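PDB 1Q9J: Phthiocerol/phthiodiolone dimycocerosyl transferase from Mycobacterium tuberculosis, which probably catalyses the final step in synthesis of dimycocerosate esters, transferring mycocerosyl chains from mycocerosic acid synthase onto phthiocerol, phthiodiolone and phenolphthiocerol. Local coordinates for residues A[41-44]-A[45-49]; A[97-100]-A[101-104]; A[141-144]-A[145-149]; A[369-372]-A[373-376]; A[405-408]-A[409-413]. All blocks are in the same frame, centred on the assembly; numbering follows the deposited sequence.

In the fold
Short-range contacts recur in very different settings of one fold, here a monomer built from two related domains. Interactions 1 and 3 lie on helices 36-49 and 129-148, which pack together, their centres about 12 Å apart. Between them in sequence comes interaction 2, the loop leading into strand 105-110; it touches interaction 4 where Leu-98 meets Tyr-369. Both of these loops approach the probable active-site residue His-124. Interaction 4 connects the sheet holding strand 360-368 to the sheet holding strand 378-384. Interaction 5, on helix 399-412, comes last in the chain and lies about 43 Å from interaction 1, centre to centre, across the molecule.

Interaction 1 (A[41-44]-A[45-49]); sequences DAFD and ALLET
Leu-46 N donates to Ala-42 O over 2.8 Å, with an N-H...O angle of 161°. The neighbouring bond from Ala-45 N to Asp-41 O is equally short, 2.8 Å, and the series continues with Leu-47 N to Phe-43 O at 3.0 Å. Glu-48 N follows, meeting Asp-44 O at 3.1 Å. This is the i to i+4 pattern of an alpha-helix, and it sets Phe-43 and Leu-47 one turn apart on the same flank. Their side chains run alongside each other, pointing the same way; Leu-47 CD1 touches the far end of the ring, 4.2 Å from Phe-43 CZ. The ring gets there because its CG stands opposite the backbone N (chi1 -178°). A methyl of Leu-46 adds a looser contact, CD2 being 4.4 Å from Phe-43 CD1. Helix 36-49 uses this flank to cover a sheet: Phe-43 rests on Leu-105 and Leu-107 of strand 105-110, and Leu-47 also reaches Leu-105. Ala-42, Ala-45 and Thr-49 instead meet the long side chain of Arg-142 of helix 129-148. Farther along, the hydroxyl of Thr-49 folds back, OG1 donating to Ala-45 O across 3.2 Å.

Interaction 2 (A[97-100]-A[101-104]); sequences RLDQ and SVSL
Two torsions bring Asp-99 and Ser-101 together: the carboxylate of Asp-99 swings to the side opposite its own backbone N (chi1 -176°), while the Ser-101 hydroxyl sits between its backbone N and carbonyl carbon (chi1 54°). Ser-101 OG then donates to Asp-99 OD2 over 2.7 Å, approaching from above the carboxylate plane, 37° out of it. A weak bond from Ser-101 N to the same OD2, 3.2 Å, gives the connectivity of an Asx turn. On the backbone, Asp-99 O has two donors. Val-102 N reaches it at 2.9 Å from well above the carbonyl plane, closing a beta turn, and Ser-103 N reaches it at 3.0 Å, nearly in line with the C=O bond. Side chain and carbonyl of one aspartate thus hold the bend by which the chain turns into strand 105-110. The side chain of Val-102 crosses that of Asp-99 at about a right angle, CG2 lying 3.8 Å from Asp-99 CB. Beyond the turn, Leu-104 CD2 packs 3.7 Å from Gln-100 O, and both residues also lean on His-123 of strand 117-123. The Gln-100 side chain is about 8 Å from that of His-124, the proton acceptor by similarity to related enzymes.

Interaction 3 (A[141-144]-A[145-149]); sequences SRYT and DAVTT
Val-147 reaches back to Tyr-143, one helical turn earlier, and can be followed outward atom by atom. Its CB lies 3.7 Å from Tyr-143 O, the carbonyl that also accepts Val-147 N at 2.8 Å. Beyond CB, the CG2 branch stands opposite the carbonyl carbon of its own residue (chi1 167°, measured to CG1), which carries this methyl over the tyrosine ring. It sits 3.7 Å from the Tyr-143 ring centroid and 26° off the normal, a CH-pi contact displaced toward the rim; the phenol carbon Tyr-143 CZ is the ring atom nearest to it. The hydroxyl beyond that carbon is bonded to Asp-35 N, and Leu-39 of helix 36-49 touches the same side chain. Another turn-to-turn pair runs from Thr-144 to Thr-148, whose side chains lie alongside each other. Thr-148 N donates to Thr-144 O at 2.8 Å, with a weak bond from Thr-148 OG1 to the same oxygen. Asp-145 reaches instead to Arg-354 in a salt bridge. The last turns of helix 129-148 thus combine an apolar methyl-on-ring contact with polar ends paired elsewhere; the charge of Asp-145 is probably offset by its arginine partner.

Interaction 4 (A[369-372]-A[373-376]); sequences YCSI and SVPL
Cys-370 and Val-374 form the inner shell, the sulfur resting against the branch point of the valine. Cys-370 SG is 3.3 Å from Val-374 CB, with the CG1 methyl beside it; the placing of the other methyl, CG2, is doubtful. The thiol points there because its chi1 of 45° places SG between the backbone N and the carbonyl carbon, while both side chains leave the backbone toward each other's half of the loop. What brings the valine back over the cysteine is the bend at Ile-372 and Ser-373. Ile-372 has a high psi (154°) and Ser-373 a positive phi (75°), a combination close to the two central residues of a type II turn. Ser-371 O and Val-374 N face each other across it at 3.4 Å. An inverse gamma turn follows, with Pro-375 at its middle, closed by Leu-376 N donating to Val-374 O at 2.6 Å, and this second bend redirects the chain toward strand 378-384. Farther out, Tyr-20 bonds to Ser-371 through the backbone and touches Val-374, while Val-211 packs on Cys-370 and Gln-209 bonds to its backbone. Tyr-369 makes an edge-to-face pair with Tyr-121. The loop thereby passes from strand 360-368, in one sheet, to a strand of another, and the Cys-370 side chain lies about 8 Å from that of His-124, the probable catalytic base. Between thiol and valine the contact is van der Waals in character: it depends on shape, not on a directional bond.

Interaction 5 (A[405-408]-A[409-413]); sequences AIRS and LLCTV
The guanidinium of Arg-407 meets Cys-411 at its edge: the sulfur lies near the guanidinium plane, SG 3.2 Å from Arg-407 NH2. Leu-410 CB approaches the same nitrogen obliquely, also at 3.2 Å, and the leucine and arginine side chains cross at about a right angle. A second flat group, the peptide carbonyl of Ser-408, is approached from both faces. Cys-411 N donates to Ser-408 O over 3.1 Å from one side of its plane, and Thr-412 OG1 donates to the same oxygen over 2.8 Å from the other. The arginine comes back over its own helix by bends at chi2 (-71°) and chi3 (59°). Along the backbone, Leu-409 N bonds to Ala-405 O in the alpha-helical i to i+4 manner, whereas Leu-410 N is shared between Ile-406 O at 3.1 Å and Arg-407 O at 3.2 Å. Bonds of the i to i+3 kind, from Leu-410 N and Cys-411 N, are consistent with a tighter winding of helix 399-412 here. Its inner side carries Ile-406 and Leu-410, which lie on Ile-390 of strand 387-393 and against helix 237-253. Cys-411 touches Gln-222 of helix 220-230, and Leu-218 touches both Cys-411 and Arg-407.

Interaction 1 (A[41-44]-A[45-49])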
# COMPACT_ATOMS: atom_id res chain seq x y z
N ASP A 41 9.36 -23.16 7.47
CA ASP A 41 10.61 -23.24 6.71
C ASP A 41 10.67 -22.14 5.66
O ASP A 41 11.72 -21.55 5.42
CB ASP A 41 10.74 -24.59 6.00
CG ASP A 41 10.97 -25.73 6.96
OD1 ASP A 41 11.65 -25.51 7.99
OD2 ASP A 41 10.49 -26.84 6.69
N ALA A 42 9.52 -21.89 5.03
CA ALA A 42 9.38 -20.87 4.00
C ALA A 42 9.63 -19.50 4.61
O ALA A 42 10.39 -18.69 4.07
CB ALA A 42 8.00 -20.93 3.38
N PHE A 43 9.01 -19.25 5.76
CA PHE A 43 9.19 -17.99 6.46
C PHE A 43 10.67 -17.81 6.83
O PHE A 43 11.24 -16.74 6.64
CB PHE A 43 8.30 -17.94 7.70
CG PHE A 43 8.38 -16.64 8.45
CD1 PHE A 43 8.08 -15.43 7.83
CD2 PHE A 43 8.78 -16.61 9.78
CE1 PHE A 43 8.16 -14.22 8.52
CE2 PHE A 43 8.87 -15.40 10.48
CZ PHE A 43 8.56 -14.21 9.85
N ASP A 44 11.30 -18.87 7.36
CA ASP A 44 12.71 -18.80 7.73
C ASP A 44 13.60 -18.57 6.50
O ASP A 44 14.57 -17.81 6.56
CB ASP A 44 13.18 -20.08 8.44
CG ASP A 44 12.62 -20.22 9.85
OD1 ASP A 44 12.65 -19.23 10.62
OD2 ASP A 44 12.18 -21.33 10.20
N ALA A 45 13.26 -19.23 5.39
CA ALA A 45 14.02 -19.12 4.14
C ALA A 45 13.90 -17.69 3.60
O ALA A 45 14.89 -17.09 3.16
CB ALA A 45 13.48 -20.11 3.10
N LEU A 46 12.68 -17.16 3.65
CA LEU A 46 12.41 -15.81 3.21
C LEU A 46 13.30 -14.85 4.01
O LEU A 46 14.04 -14.05 3.45
CB LEU A 46 10.94 -15.47 3.45
CG LEU A 46 10.46 -14.07 3.06
CD1 LEU A 46 9.81 -14.12 1.67
CD2 LEU A 46 9.45 -13.58 4.09
N LEU A 47 13.23 -14.94 5.34
CA LEU A 47 14.03 -14.08 6.18
C LEU A 47 15.51 -14.13 5.86
O LEU A 47 16.21 -13.14 6.03
CB LEU A 47 13.84 -14.43 7.65
CG LEU A 47 12.99 -13.39 8.38
CD1 LEU A 47 12.71 -13.88 9.79
CD2 LEU A 47 13.72 -12.06 8.40
N GLU A 48 15.99 -15.27 5.40
CA GLU A 48 17.40 -15.35 5.09
C GLU A 48 17.70 -14.64 3.79
O GLU A 48 18.84 -14.28 3.52
CB GLU A 48 17.84 -16.80 5.01
CG GLU A 48 17.97 -17.44 6.36
CD GLU A 48 18.19 -18.92 6.27
OE1 GLU A 48 17.26 -19.63 5.84
OE2 GLU A 48 19.31 -19.37 6.61
N THR A 49 16.67 -14.43 2.98
CA THR A 49 16.88 -13.75 1.72
C THR A 49 16.80 -12.25 1.90
O THR A 49 17.32 -11.49 1.09
CB THR A 49 15.83 -14.15 0.69
OG1 THR A 49 15.85 -15.57 0.50
CG2 THR A 49 16.11 -13.46 -0.62

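Interaction 2 (A[97-100]-A[101-104])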
# COMPACT_ATOMS: atom_id res chain seq x y z
N ARG A 97 1.30 -7.54 20.03
CA ARG A 97 1.82 -6.20 20.23
C ARG A 97 2.95 -5.88 19.26
O ARG A 97 4.07 -6.38 19.41
CB ARG A 97 2.31 -6.06 21.67
CG ARG A 97 3.04 -4.77 21.97
CD ARG A 97 4.23 -5.04 22.87
NE ARG A 97 4.98 -3.81 23.14
CZ ARG A 97 6.15 -3.77 23.76
NH1 ARG A 97 6.72 -4.89 24.19
NH2 ARG A 97 6.76 -2.61 23.96
N LEU A 98 2.65 -5.05 18.27
CA LEU A 98 3.63 -4.66 17.27
C LEU A 98 4.45 -3.54 17.87
O LEU A 98 3.90 -2.58 18.39
CB LEU A 98 2.94 -4.15 16.01
CG LEU A 98 1.94 -5.10 15.39
CD1 LEU A 98 1.11 -4.33 14.40
CD2 LEU A 98 2.62 -6.29 14.74
N ASP A 99 5.77 -3.65 17.79
CA ASP A 99 6.64 -2.63 18.35
C ASP A 99 7.90 -2.42 17.51
O ASP A 99 8.71 -3.34 17.38
CB ASP A 99 7.03 -3.02 19.77
CG ASP A 99 7.86 -1.95 20.46
OD1 ASP A 99 8.34 -2.20 21.58
OD2 ASP A 99 8.03 -0.87 19.88
N GLN A 100 8.05 -1.22 16.96
CA GLN A 100 9.22 -0.87 16.15
C GLN A 100 10.54 -1.20 16.82
O GLN A 100 11.42 -1.81 16.21
CB GLN A 100 9.26 0.63 15.87
CG GLN A 100 8.11 1.17 15.10
CD GLN A 100 8.26 2.66 14.86
OE1 GLN A 100 7.64 3.22 13.96
NE2 GLN A 100 9.10 3.31 15.66
N SER A 101 10.68 -0.75 18.06
CA SER A 101 11.89 -0.95 18.85
C SER A 101 12.23 -2.42 19.03
O SER A 101 13.36 -2.76 19.39
CB SER A 101 11.73 -0.30 20.21
OG SER A 101 10.56 -0.77 20.83
N VAL A 102 11.26 -3.29 18.78
CA VAL A 102 11.49 -4.72 18.93
C VAL A 102 11.63 -5.50 17.63
O VAL A 102 12.71 -5.98 17.32
CB VAL A 102 10.36 -5.36 19.77
CG1 VAL A 102 10.62 -6.84 19.96
CG2 VAL A 102 10.25 -4.65 21.11
N SER A 103 10.55 -5.64 16.87
CA SER A 103 10.57 -6.41 15.63
C SER A 103 9.88 -5.62 14.51
O SER A 103 9.10 -4.71 14.78
CB SER A 103 9.86 -7.75 15.87
OG SER A 103 9.79 -8.55 14.72
N LEU A 104 10.15 -5.95 13.25
CA LEU A 104 9.49 -5.23 12.15
C LEU A 104 8.75 -6.20 11.24
O LEU A 104 8.17 -5.79 10.24
CB LEU A 104 10.52 -4.48 11.31
CG LEU A 104 11.36 -3.44 12.07
CD1 LEU A 104 12.33 -2.78 11.10
CD2 LEU A 104 10.44 -2.41 12.68

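Interaction 3 (A[141-144]-A[145-149])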
# COMPACT_ATOMS: atom_id res chain seq x y z
N SER A 141 5.47 -18.74 -2.50
CA SER A 141 6.21 -19.45 -3.52
C SER A 141 7.10 -20.48 -2.84
O SER A 141 7.29 -21.57 -3.34
CB SER A 141 7.07 -18.48 -4.34
OG SER A 141 8.08 -19.18 -5.08
N ARG A 142 7.61 -20.13 -1.67
CA ARG A 142 8.48 -21.04 -0.94
C ARG A 142 7.68 -22.09 -0.20
O ARG A 142 8.14 -23.22 -0.01
CB ARG A 142 9.35 -20.26 0.05
CG ARG A 142 9.94 -19.00 -0.55
CD ARG A 142 11.09 -18.47 0.29
NE ARG A 142 12.33 -19.10 -0.12
CZ ARG A 142 13.37 -18.44 -0.61
NH1 ARG A 142 13.33 -17.13 -0.76
NH2 ARG A 142 14.46 -19.12 -0.98
N TYR A 143 6.48 -21.73 0.24
CA TYR A 143 5.64 -22.70 0.94
C TYR A 143 5.30 -23.82 -0.03
O TYR A 143 5.45 -24.99 0.29
CB TYR A 143 4.37 -22.03 1.43
CG TYR A 143 3.40 -23.01 2.03
CD1 TYR A 143 3.67 -23.65 3.24
CD2 TYR A 143 2.21 -23.32 1.39
CE1 TYR A 143 2.77 -24.56 3.79
CE2 TYR A 143 1.30 -24.22 1.92
CZ TYR A 143 1.59 -24.84 3.12
OH TYR A 143 0.68 -25.71 3.66
N THR A 144 4.84 -23.44 -1.22
CA THR A 144 4.50 -24.42 -2.25
C THR A 144 5.72 -25.32 -2.53
O THR A 144 5.58 -26.53 -2.70
CB THR A 144 4.05 -23.72 -3.55
OG1 THR A 144 2.88 -22.93 -3.29
CG2 THR A 144 3.72 -24.73 -4.63
N ASP A 145 6.91 -24.73 -2.57
CA ASP A 145 8.11 -25.51 -2.81
C ASP A 145 8.48 -26.28 -1.55
O ASP A 145 9.25 -27.24 -1.61
CB ASP A 145 9.30 -24.62 -3.20
CG ASP A 145 9.12 -23.97 -4.55
OD1 ASP A 145 8.70 -24.67 -5.50
OD2 ASP A 145 9.43 -22.76 -4.67
N ALA A 146 7.95 -25.86 -0.42
CA ALA A 146 8.23 -26.51 0.86
C ALA A 146 7.34 -27.73 1.08
O ALA A 146 7.76 -28.71 1.68
CB ALA A 146 8.04 -25.51 2.00
N VAL A 147 6.11 -27.65 0.58
CA VAL A 147 5.15 -28.74 0.70
C VAL A 147 5.35 -29.70 -0.47
O VAL A 147 5.36 -30.92 -0.29
CB VAL A 147 3.69 -28.21 0.69
CG1 VAL A 147 2.70 -29.35 0.50
CG2 VAL A 147 3.39 -27.47 2.00
N THR A 148 5.51 -29.15 -1.67
CA THR A 148 5.72 -29.96 -2.86
C THR A 148 7.03 -30.72 -2.74
O THR A 148 7.10 -31.92 -3.01
CB THR A 148 5.76 -29.09 -4.11
OG1 THR A 148 4.46 -28.55 -4.35
CG2 THR A 148 6.20 -29.89 -5.31
N THR A 149 8.07 -30.01 -2.33
CA THR A 149 9.38 -30.61 -2.16
C THR A 149 9.75 -30.44 -0.70
O THR A 149 9.05 -29.76 0.05
CB THR A 149 10.41 -29.88 -3.02
OG1 THR A 149 9.88 -29.71 -4.34
CG2 THR A 149 11.70 -30.67 -3.08

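Interaction 4 (A[369-372]-A[373-376])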
# COMPACT_ATOMS: atom_id res chain seq x y z
N TYR A 369 -1.67 -0.59 10.62
CA TYR A 369 -1.67 -0.58 12.08
C TYR A 369 -0.83 0.56 12.61
O TYR A 369 -0.06 0.36 13.53
CB TYR A 369 -1.11 -1.88 12.65
CG TYR A 369 -2.09 -3.02 12.63
CD1 TYR A 369 -2.43 -3.66 11.43
CD2 TYR A 369 -2.68 -3.49 13.81
CE1 TYR A 369 -3.32 -4.73 11.41
CE2 TYR A 369 -3.57 -4.56 13.80
CZ TYR A 369 -3.88 -5.18 12.60
OH TYR A 369 -4.74 -6.25 12.57
N CYS A 370 -0.95 1.74 12.02
CA CYS A 370 -0.18 2.86 12.53
C CYS A 370 -0.63 3.18 13.96
O CYS A 370 -1.67 2.71 14.41
CB CYS A 370 -0.34 4.07 11.62
SG CYS A 370 -2.03 4.40 11.12
N SER A 371 0.17 3.97 14.68
CA SER A 371 -0.18 4.31 16.05
C SER A 371 -1.39 5.25 16.09
O SER A 371 -1.55 6.09 15.21
CB SER A 371 1.02 4.95 16.77
OG SER A 371 1.40 6.18 16.19
N ILE A 372 -2.24 5.07 17.10
CA ILE A 372 -3.45 5.88 17.29
C ILE A 372 -3.20 7.35 16.93
O ILE A 372 -2.07 7.82 16.99
CB ILE A 372 -3.96 5.80 18.78
CG1 ILE A 372 -4.75 4.51 19.00
CG2 ILE A 372 -4.81 7.01 19.14
CD1 ILE A 372 -6.13 4.48 18.32
N SER A 373 -4.26 8.04 16.54
CA SER A 373 -4.18 9.45 16.19
C SER A 373 -3.55 9.72 14.83
O SER A 373 -3.15 10.85 14.54
CB SER A 373 -3.42 10.24 17.26
OG SER A 373 -2.03 10.14 17.08
N VAL A 374 -3.45 8.69 14.00
CA VAL A 374 -2.88 8.86 12.66
C VAL A 374 -3.98 9.37 11.74
O VAL A 374 -4.97 8.67 11.50
CB VAL A 374 -2.33 7.54 12.08
CG1 VAL A 374 -1.95 7.73 10.62
CG2 VAL A 374 -1.09 7.12 12.84
N PRO A 375 -3.83 10.60 11.23
CA PRO A 375 -4.82 11.20 10.33
C PRO A 375 -4.73 10.52 8.98
O PRO A 375 -4.35 11.14 7.98
CB PRO A 375 -4.38 12.66 10.28
CG PRO A 375 -2.89 12.55 10.39
CD PRO A 375 -2.72 11.53 11.49
N LEU A 376 -5.09 9.25 8.94
CA LEU A 376 -5.01 8.52 7.69
C LEU A 376 -6.35 8.44 6.99
O LEU A 376 -7.15 7.54 7.25
CB LEU A 376 -4.47 7.11 7.93
CG LEU A 376 -4.31 6.25 6.67
CD1 LEU A 376 -3.25 6.87 5.80
CD2 LEU A 376 -3.95 4.84 7.05

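Interaction 5 (A[405-408]-A[409-413])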
# COMPACT_ATOMS: atom_id res chain seq x y z
N ALA A 405 -21.68 5.72 -1.75
CA ALA A 405 -22.01 6.74 -2.75
C ALA A 405 -21.21 6.42 -4.00
O ALA A 405 -21.72 6.47 -5.12
CB ALA A 405 -21.64 8.12 -2.23
N ILE A 406 -19.94 6.11 -3.78
CA ILE A 406 -19.00 5.76 -4.84
C ILE A 406 -19.41 4.41 -5.41
O ILE A 406 -19.30 4.17 -6.61
CB ILE A 406 -17.58 5.66 -4.26
CG1 ILE A 406 -17.16 7.01 -3.69
CG2 ILE A 406 -16.61 5.18 -5.33
CD1 ILE A 406 -15.85 7.00 -2.96
N ARG A 407 -19.90 3.54 -4.53
CA ARG A 407 -20.34 2.20 -4.90
C ARG A 407 -21.39 2.23 -6.01
O ARG A 407 -21.16 1.72 -7.11
CB ARG A 407 -20.93 1.50 -3.67
CG ARG A 407 -20.55 0.02 -3.50
CD ARG A 407 -21.21 -0.90 -4.51
NE ARG A 407 -20.88 -0.54 -5.89
CZ ARG A 407 -19.65 -0.55 -6.39
NH1 ARG A 407 -18.62 -0.92 -5.65
NH2 ARG A 407 -19.44 -0.18 -7.65
N SER A 408 -22.53 2.83 -5.72
CA SER A 408 -23.62 2.89 -6.69
C SER A 408 -23.23 3.71 -7.93
O SER A 408 -23.75 3.46 -9.02
CB SER A 408 -24.87 3.48 -6.03
OG SER A 408 -26.06 2.91 -6.57
N LEU A 409 -22.31 4.65 -7.76
CA LEU A 409 -21.88 5.49 -8.87
C LEU A 409 -21.08 4.71 -9.92
O LEU A 409 -21.12 5.04 -11.10
CB LEU A 409 -21.04 6.66 -8.36
CG LEU A 409 -20.70 7.77 -9.35
CD1 LEU A 409 -21.95 8.24 -10.06
CD2 LEU A 409 -20.05 8.93 -8.60
N LEU A 410 -20.37 3.67 -9.49
CA LEU A 410 -19.59 2.86 -10.42
C LEU A 410 -20.47 1.84 -11.13
O LEU A 410 -20.02 1.14 -12.04
CB LEU A 410 -18.45 2.14 -9.69
CG LEU A 410 -17.25 2.97 -9.22
CD1 LEU A 410 -16.27 2.06 -8.51
CD2 LEU A 410 -16.58 3.66 -10.40
N CYS A 411 -21.74 1.77 -10.72
CA CYS A 411 -22.69 0.82 -11.31
C CYS A 411 -23.70 1.55 -12.17
O CYS A 411 -24.45 0.93 -12.93
CB CYS A 411 -23.43 0.07 -10.20
SG CYS A 411 -22.34 -0.72 -9.00
N THR A 412 -23.71 2.87 -12.05
CA THR A 412 -24.61 3.74 -12.79
C THR A 412 -23.98 4.20 -14.10
O THR A 412 -24.57 4.05 -15.17
CB THR A 412 -24.97 4.98 -11.94
OG1 THR A 412 -25.69 4.57 -10.78
CG2 THR A 412 -25.80 5.96 -12.74
N VAL A 413 -22.78 4.76 -14.02
CA VAL A 413 -22.06 5.27 -15.18
C VAL A 413 -21.96 4.32 -16.38
O VAL A 413 -22.17 4.73 -17.52
CB VAL A 413 -20.64 5.71 -14.79
CG1 VAL A 413 -19.97 6.42 -15.95
CG2 VAL A 413 -20.69 6.62 -13.57